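Local coordinates for protein gamma-glutamyltranspeptidase (Ggt) (Helicobacter pylori 26695, PDB 5BPK) that probably cleaves and transfers gamma-glutamyl groups, as an N-terminal nucleophile hydrolase of the gamma-glutamyltranspeptidase family, at residues A[294-299]-A[313-318]; A[346-351]-A[369-374]. All coordinates share one frame; numbering follows the deposited sequence.

Contact 1: A[294-299]-A[313-318]; sequences NVMENA and HIAAEA
Val295 sets its whole branch point against the methyl of Ala318, and the rest of this buried interface is likewise apolar. The CB atoms of Val295 and Ala318 are only 3.5 Å apart, tighter than usual for two carbons. Val295 CG1, anti to the backbone N (chi1 177°), comes equally close to that methyl, with CG2 on it as well. Met296 passes alongside Ala315, one turn before Ala318 on helix 309-329, its SD 4.1 Å from Ala315 CB, and the CA of Met296 lies near Ile314 CG2. In the turn 296-299, Ala299 CB meets Ile314 CD1 at 3.6 Å.

No hydrogen bond links the two segments; Asn298 and the turn are held by bonds inside 294-299. Met296 to Ala299 form a type I beta turn, closed by Ala299 N to Met296 O. Asn298 grips Val295 O twice, through its backbone N and through ND2 (3.2 Å, N-H...O angle 160°). Both donors approach from one face of the carbonyl, ND2 lying 36° above its plane.

Val295 also touches Ile352 of helix 346-354, Met296 reaches Tyr271 of strand 262-271, and Phe124 of a neighbouring chain packs on Ala315.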
ATOM      1  N   ASN A 294      -0.463  19.098  -7.629  1.00 10.95           N
ATOM      2  CA  ASN A 294       0.081  20.248  -8.347  1.00 12.04           C
ATOM      3  C   ASN A 294      -0.930  20.814  -9.322  1.00 11.68           C
ATOM      4  O   ASN A 294      -1.040  22.030  -9.435  1.00 14.26           O
ATOM      5  CB  ASN A 294       1.361  19.938  -9.136  1.00 12.18           C
ATOM      6  CG  ASN A 294       2.591  19.741  -8.266  1.00 12.68           C
ATOM      7  OD1 ASN A 294       2.652  20.180  -7.119  1.00 13.53           O
ATOM      8  ND2 ASN A 294       3.615  19.113  -8.852  1.00 11.93           N
ATOM      9  N   VAL A 295      -1.619  19.944 -10.067  1.00 12.15           N
ATOM     10  CA  VAL A 295      -2.627  20.411 -11.025  1.00 11.78           C
ATOM     11  C   VAL A 295      -3.742  21.138 -10.261  1.00 11.38           C
ATOM     12  O   VAL A 295      -4.123  22.261 -10.608  1.00 13.43           O
ATOM     13  CB  VAL A 295      -3.231  19.258 -11.885  1.00 10.72           C
ATOM     14  CG1 VAL A 295      -4.327  19.783 -12.821  1.00 14.70           C
ATOM     15  CG2 VAL A 295      -2.154  18.562 -12.697  1.00 10.11           C
ATOM     16  N   MET A 296      -4.242  20.487  -9.215  1.00 13.66           N
ATOM     17  CA  MET A 296      -5.341  21.001  -8.393  1.00 12.73           C
ATOM     18  C   MET A 296      -5.008  22.351  -7.735  1.00 14.66           C
ATOM     19  O   MET A 296      -5.899  23.191  -7.528  1.00 14.37           O
ATOM     20  CB  MET A 296      -5.679  19.981  -7.305  1.00 13.70           C
ATOM     21  CG  MET A 296      -6.331  18.713  -7.852  1.00 12.98           C
ATOM     22  SD  MET A 296      -6.404  17.340  -6.681  1.00 13.61           S
ATOM     23  CE  MET A 296      -7.181  18.116  -5.251  1.00 14.79           C
ATOM     24  N   GLU A 297      -3.732  22.550  -7.410  1.00 12.88           N
ATOM     25  CA  GLU A 297      -3.272  23.770  -6.725  1.00 11.29           C
ATOM     26  C   GLU A 297      -3.588  25.040  -7.524  1.00 13.04           C
ATOM     27  O   GLU A 297      -3.686  26.141  -6.947  1.00 16.47           O
ATOM     28  CB  GLU A 297      -1.766  23.696  -6.439  1.00 12.54           C
ATOM     29  CG  GLU A 297      -1.298  24.644  -5.355  1.00 13.30           C
ATOM     30  CD  GLU A 297       0.209  24.553  -5.077  1.00 14.50           C
ATOM     31  OE1 GLU A 297       1.015  24.341  -6.017  1.00 17.68           O
ATOM     32  OE2 GLU A 297       0.593  24.730  -3.908  1.00 16.27           O
ATOM     33  N   ASN A 298      -3.734  24.894  -8.838  1.00 13.48           N
ATOM     34  CA  ASN A 298      -4.069  26.026  -9.702  1.00 13.64           C
ATOM     35  C   ASN A 298      -5.490  26.558  -9.547  1.00 15.12           C
ATOM     36  O   ASN A 298      -5.811  27.634 -10.071  1.00 16.94           O
ATOM     37  CB  ASN A 298      -3.798  25.672 -11.160  1.00 13.55           C
ATOM     38  CG  ASN A 298      -2.318  25.557 -11.457  1.00 16.53           C
ATOM     39  OD1 ASN A 298      -1.626  26.570 -11.624  1.00 19.29           O
ATOM     40  ND2 ASN A 298      -1.812  24.317 -11.504  1.00 15.02           N
ATOM     41  N   ALA A 299      -6.331  25.819  -8.834  1.00 16.21           N
ATOM     42  CA  ALA A 299      -7.696  26.238  -8.573  1.00 15.52           C
ATOM     43  C   ALA A 299      -7.887  26.511  -7.079  1.00 16.52           C
ATOM     44  O   ALA A 299      -7.264  25.861  -6.241  1.00 15.97           O
ATOM     45  CB  ALA A 299      -8.665  25.156  -9.049  1.00 16.63           C
ATOM     46  N   HIS A 313     -14.191  17.633 -11.266  1.00 12.97           N
ATOM     47  CA  HIS A 313     -13.741  17.720 -12.664  1.00 13.43           C
ATOM     48  C   HIS A 313     -12.247  18.036 -12.776  1.00 13.12           C
ATOM     49  O   HIS A 313     -11.502  17.350 -13.486  1.00 12.48           O
ATOM     50  CB  HIS A 313     -14.585  18.767 -13.413  1.00 13.02           C
ATOM     51  CG  HIS A 313     -14.154  19.010 -14.825  1.00 17.34           C
ATOM     52  ND1 HIS A 313     -13.867  17.986 -15.702  1.00 19.84           N
ATOM     53  CD2 HIS A 313     -14.012  20.159 -15.524  1.00 19.74           C
ATOM     54  CE1 HIS A 313     -13.551  18.497 -16.879  1.00 21.62           C
ATOM     55  NE2 HIS A 313     -13.630  19.813 -16.799  1.00 17.55           N
ATOM     56  N   ILE A 314     -11.790  19.052 -12.054  1.00 11.69           N
ATOM     57  CA  ILE A 314     -10.372  19.417 -12.086  1.00 12.21           C
ATOM     58  C   ILE A 314      -9.504  18.244 -11.613  1.00 11.87           C
ATOM     59  O   ILE A 314      -8.520  17.869 -12.269  1.00 12.84           O
ATOM     60  CB  ILE A 314     -10.100  20.677 -11.246  1.00 14.07           C
ATOM     61  CG1 ILE A 314     -10.753  21.895 -11.902  1.00 15.51           C
ATOM     62  CG2 ILE A 314      -8.613  20.904 -11.093  1.00 13.18           C
ATOM     63  CD1 ILE A 314     -10.846  23.105 -10.998  1.00 16.60           C
ATOM     64  N   ALA A 315      -9.872  17.659 -10.477  1.00 12.25           N
ATOM     65  CA  ALA A 315      -9.150  16.489  -9.940  1.00 11.44           C
ATOM     66  C   ALA A 315      -9.142  15.313 -10.907  1.00 10.69           C
ATOM     67  O   ALA A 315      -8.101  14.670 -11.093  1.00 10.64           O
ATOM     68  CB  ALA A 315      -9.750  16.060  -8.599  1.00 11.46           C
ATOM     69  N   ALA A 316     -10.303  15.004 -11.476  1.00 10.62           N
ATOM     70  CA  ALA A 316     -10.449  13.838 -12.343  1.00  9.99           C
ATOM     71  C   ALA A 316      -9.646  13.989 -13.637  1.00 10.95           C
ATOM     72  O   ALA A 316      -9.084  13.014 -14.132  1.00 11.31           O
ATOM     73  CB  ALA A 316     -11.933  13.571 -12.649  1.00 12.61           C
ATOM     74  N   GLU A 317      -9.634  15.191 -14.218  1.00 11.44           N
ATOM     75  CA  GLU A 317      -8.806  15.409 -15.408  1.00 10.76           C
ATOM     76  C   GLU A 317      -7.305  15.323 -15.094  1.00 11.57           C
ATOM     77  O   GLU A 317      -6.518  14.799 -15.901  1.00 13.07           O
ATOM     78  CB  GLU A 317      -9.159  16.715 -16.109  1.00 11.15           C
ATOM     79  CG  GLU A 317     -10.588  16.736 -16.665  1.00 12.95           C
ATOM     80  CD  GLU A 317     -10.874  15.541 -17.565  1.00 15.13           C
ATOM     81  OE1 GLU A 317     -10.312  15.501 -18.671  1.00 19.52           O
ATOM     82  OE2 GLU A 317     -11.638  14.636 -17.155  1.00 16.13           O
ATOM     83  N   ALA A 318      -6.900  15.797 -13.915  1.00 10.82           N
ATOM     84  CA  ALA A 318      -5.512  15.645 -13.492  1.00 10.28           C
ATOM     85  C   ALA A 318      -5.160  14.165 -13.318  1.00 10.38           C
ATOM     86  O   ALA A 318      -4.093  13.736 -13.742  1.00 12.21           O
ATOM     87  CB  ALA A 318      -5.232  16.417 -12.206  1.00 11.81           C
TER

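Contact 2: A[346-351]-A[369-374]; sequences KAYAKK and PGMGQL
Tyr348, in the first turn of helix 346-354, reaches out to the loop 369-374, where the modelled chain ends. Its CG is anti to the backbone N, which carries the ring away from the helix and across to the loop. Leu374 takes one face in a CH-pi contact: its CD1 is 3.9 Å from the ring centroid and 10° off the normal, practically over the centre. Met371 comes obliquely, SD 5.5 Å from the centroid and 56° off the normal, a Met-aromatic contact in which the sulfur sits neither squarely over the ring nor in its plane. At the hydroxyl end, Tyr348 OH is 3.2 Å from Gly370 CA.

The loop coils left-handed: Gly370, Met371 and Gly372 all have positive phi, and two successive backbone bonds, Gly372 N to Pro369 O and Gln373 N to Gly370 O (3.1 Å), tighten the turn. Asp325 of helix 309-329 ties this turn to the tyrosine: one carboxylate oxygen hydrogen-bonds to Tyr348 OH and the other accepts from Gly370 N. Asp325 thereby holds the tyrosine hydroxyl and the start of the turn on one carboxylate.

The methyl of Met371 lies between the Tyr348 ring and Lys351, although its exact position is doubtful. The sulfur, SD, stays 4.1 Å from Lys351 C. Lys351, exposed like Gln373, is extended beyond CG and runs past the side chain of Gln373, whose flat amide is nearly parallel to the Tyr348 ring, 10° apart. Leu343 of helix 340-343 touches both Tyr348 and Leu374.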
ATOM      1  N   LYS A 346       5.925  21.862 -11.271  1.00 15.18           N
ATOM      2  CA  LYS A 346       4.708  22.663 -11.244  1.00 14.90           C
ATOM      3  C   LYS A 346       4.362  23.316 -12.588  1.00 14.15           C
ATOM      4  O   LYS A 346       3.193  23.536 -12.853  1.00 15.14           O
ATOM      5  CB  LYS A 346       4.740  23.689 -10.115  1.00 14.26           C
ATOM      6  CG  LYS A 346       4.623  23.040  -8.722  1.00 14.08           C
ATOM      7  CD  LYS A 346       4.494  24.065  -7.621  1.00 15.45           C
ATOM      8  CE  LYS A 346       4.495  23.408  -6.258  1.00 13.59           C
ATOM      9  NZ  LYS A 346       3.236  22.687  -5.910  1.00 13.92           N
ATOM     10  N   ALA A 347       5.357  23.586 -13.439  1.00 15.23           N
ATOM     11  CA  ALA A 347       5.089  24.117 -14.782  1.00 15.67           C
ATOM     12  C   ALA A 347       4.361  23.091 -15.661  1.00 14.45           C
ATOM     13  O   ALA A 347       3.484  23.445 -16.453  1.00 16.98           O
ATOM     14  CB  ALA A 347       6.392  24.599 -15.462  1.00 18.03           C
ATOM     15  N   TYR A 348       4.735  21.822 -15.540  1.00 14.35           N
ATOM     16  CA  TYR A 348       4.027  20.750 -16.237  1.00 12.54           C
ATOM     17  C   TYR A 348       2.577  20.651 -15.751  1.00 13.09           C
ATOM     18  O   TYR A 348       1.646  20.487 -16.544  1.00 15.46           O
ATOM     19  CB  TYR A 348       4.770  19.413 -16.025  1.00 13.45           C
ATOM     20  CG  TYR A 348       4.100  18.204 -16.664  1.00 13.46           C
ATOM     21  CD1 TYR A 348       3.695  18.226 -17.996  1.00 15.50           C
ATOM     22  CD2 TYR A 348       3.886  17.038 -15.939  1.00 12.02           C
ATOM     23  CE1 TYR A 348       3.087  17.134 -18.574  1.00 16.94           C
ATOM     24  CE2 TYR A 348       3.281  15.926 -16.515  1.00 12.71           C
ATOM     25  CZ  TYR A 348       2.884  15.978 -17.826  1.00 13.96           C
ATOM     26  OH  TYR A 348       2.273  14.901 -18.408  1.00 15.94           O
ATOM     27  N   ALA A 349       2.400  20.722 -14.437  1.00 14.28           N
ATOM     28  CA  ALA A 349       1.068  20.683 -13.840  1.00 12.59           C
ATOM     29  C   ALA A 349       0.210  21.849 -14.331  1.00 15.05           C
ATOM     30  O   ALA A 349      -0.987  21.689 -14.569  1.00 16.29           O
ATOM     31  CB  ALA A 349       1.160  20.702 -12.319  1.00 14.64           C
ATOM     32  N   LYS A 350       0.829  23.022 -14.462  1.00 16.45           N
ATOM     33  CA  LYS A 350       0.131  24.207 -14.967  1.00 17.99           C
ATOM     34  C   LYS A 350      -0.335  23.978 -16.415  1.00 16.75           C
ATOM     35  O   LYS A 350      -1.471  24.328 -16.767  1.00 17.00           O
ATOM     36  CB  LYS A 350       1.014  25.462 -14.824  1.00 18.32           C
ATOM     37  CG  LYS A 350       0.471  26.756 -15.473  1.00 20.16           C
ATOM     38  CD  LYS A 350      -0.940  27.135 -15.021  1.00 23.58           C
ATOM     39  CE  LYS A 350      -1.306  28.544 -15.520  1.00 28.70           C
ATOM     40  NZ  LYS A 350      -2.765  28.817 -15.497  1.00 30.47           N
ATOM     41  N   LYS A 351       0.529  23.389 -17.245  1.00 16.79           N
ATOM     42  CA  LYS A 351       0.170  23.032 -18.623  1.00 18.57           C
ATOM     43  C   LYS A 351      -1.022  22.073 -18.674  1.00 17.34           C
ATOM     44  O   LYS A 351      -1.928  22.229 -19.490  1.00 18.70           O
ATOM     45  CB  LYS A 351       1.366  22.422 -19.360  1.00 19.13           C
ATOM     46  CG  LYS A 351       2.393  23.456 -19.775  1.00 23.68           C
ATOM     47  CD  LYS A 351       3.591  22.860 -20.504  1.00 29.45           C
ATOM     48  CE  LYS A 351       4.709  23.898 -20.626  1.00 33.78           C
ATOM     49  NZ  LYS A 351       5.858  23.439 -21.452  1.00 36.02           N
ATOM     50  N   PRO A 369       0.626  10.481 -23.164  1.00 18.47           N
ATOM     51  CA  PRO A 369       1.578  10.540 -22.066  1.00 17.20           C
ATOM     52  C   PRO A 369       2.566  11.715 -22.202  1.00 16.81           C
ATOM     53  O   PRO A 369       3.131  11.943 -23.286  1.00 18.44           O
ATOM     54  CB  PRO A 369       2.284   9.201 -22.160  1.00 17.31           C
ATOM     55  CG  PRO A 369       1.274   8.296 -22.736  1.00 18.71           C
ATOM     56  CD  PRO A 369       0.476   9.116 -23.688  1.00 19.82           C
ATOM     57  N   GLY A 370       2.729  12.464 -21.113  1.00 16.63           N
ATOM     58  CA  GLY A 370       3.554  13.662 -21.078  1.00 16.96           C
ATOM     59  C   GLY A 370       2.998  14.840 -21.848  1.00 18.77           C
ATOM     60  O   GLY A 370       3.696  15.838 -22.016  1.00 19.26           O
ATOM     61  N   MET A 371       1.740  14.718 -22.287  1.00 19.03           N
ATOM     62  CA  MET A 371       1.104  15.648 -23.228  1.00 21.24           C
ATOM     63  C   MET A 371       1.888  15.746 -24.536  1.00 25.11           C
ATOM     64  O   MET A 371       1.750  16.722 -25.271  1.00 27.20           O
ATOM     65  CB  MET A 371       0.911  17.031 -22.590  1.00 22.32           C
ATOM     66  CG  MET A 371       0.061  16.995 -21.323  1.00 26.70           C
ATOM     67  SD  MET A 371      -0.446  18.622 -20.761  1.00 30.52           S
ATOM     68  CE  MET A 371       0.971  19.161 -19.815  1.00 37.71           C
ATOM     69  N   GLY A 372       2.693  14.718 -24.819  1.00 26.23           N
ATOM     70  CA  GLY A 372       3.565  14.691 -25.992  1.00 28.13           C
ATOM     71  C   GLY A 372       4.730  15.670 -25.970  1.00 29.75           C
ATOM     72  O   GLY A 372       5.360  15.899 -27.004  1.00 31.02           O
ATOM     73  N   GLN A 373       5.032  16.241 -24.805  1.00 31.69           N
ATOM     74  CA  GLN A 373       6.061  17.279 -24.702  1.00 33.31           C
ATOM     75  C   GLN A 373       7.010  17.120 -23.501  1.00 33.27           C
ATOM     76  O   GLN A 373       7.782  18.037 -23.204  1.00 35.47           O
ATOM     77  CB  GLN A 373       5.398  18.671 -24.682  1.00 34.60           C
ATOM     78  CG  GLN A 373       4.407  18.918 -23.523  1.00 36.15           C
ATOM     79  CD  GLN A 373       5.080  19.331 -22.220  1.00 38.76           C
ATOM     80  OE1 GLN A 373       4.992  18.628 -21.206  1.00 39.98           O
ATOM     81  NE2 GLN A 373       5.762  20.473 -22.242  1.00 39.74           N
ATOM     82  N   LEU A 374       6.982  15.965 -22.831  1.00 31.51           N
ATOM     83  CA  LEU A 374       7.797  15.767 -21.622  1.00 31.43           C
ATOM     84  C   LEU A 374       9.291  15.758 -21.953  1.00 32.20           C
ATOM     85  O   LEU A 374      10.092  16.383 -21.253  1.00 33.72           O
ATOM     86  CB  LEU A 374       7.420  14.466 -20.895  1.00 30.09           C
ATOM     87  CG  LEU A 374       7.666  14.475 -19.383  1.00 28.91           C
ATOM     88  CD1 LEU A 374       6.621  15.324 -18.682  1.00 29.14           C
ATOM     89  CD2 LEU A 374       7.668  13.060 -18.829  1.00 26.24           C
TER

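In the fold
The two contacts follow one another along the chain, their centres 13 Å apart and about 26 and 29 Å from the chain's centre. They are joined through Lys346, whose NZ makes a salt bridge to Glu297 OE1 (2.8 Å) and a probable hydrogen bond to Asn294 OD1 (2.8 Å). Asn294 CB also packs on Ala349 CB. Helix 309-329 gives 313-318 to contact 1 and Asp325 to the surroundings of contact 2. An ethanediol, probably from the crystallisation liquor, lies about 3 Å from the Met296 side chain of contact 1. In this family the precursor is cleaved into two subunits; contact 2 involves the last modelled residues of the chain, whereas contact 1 borders a neighbouring chain.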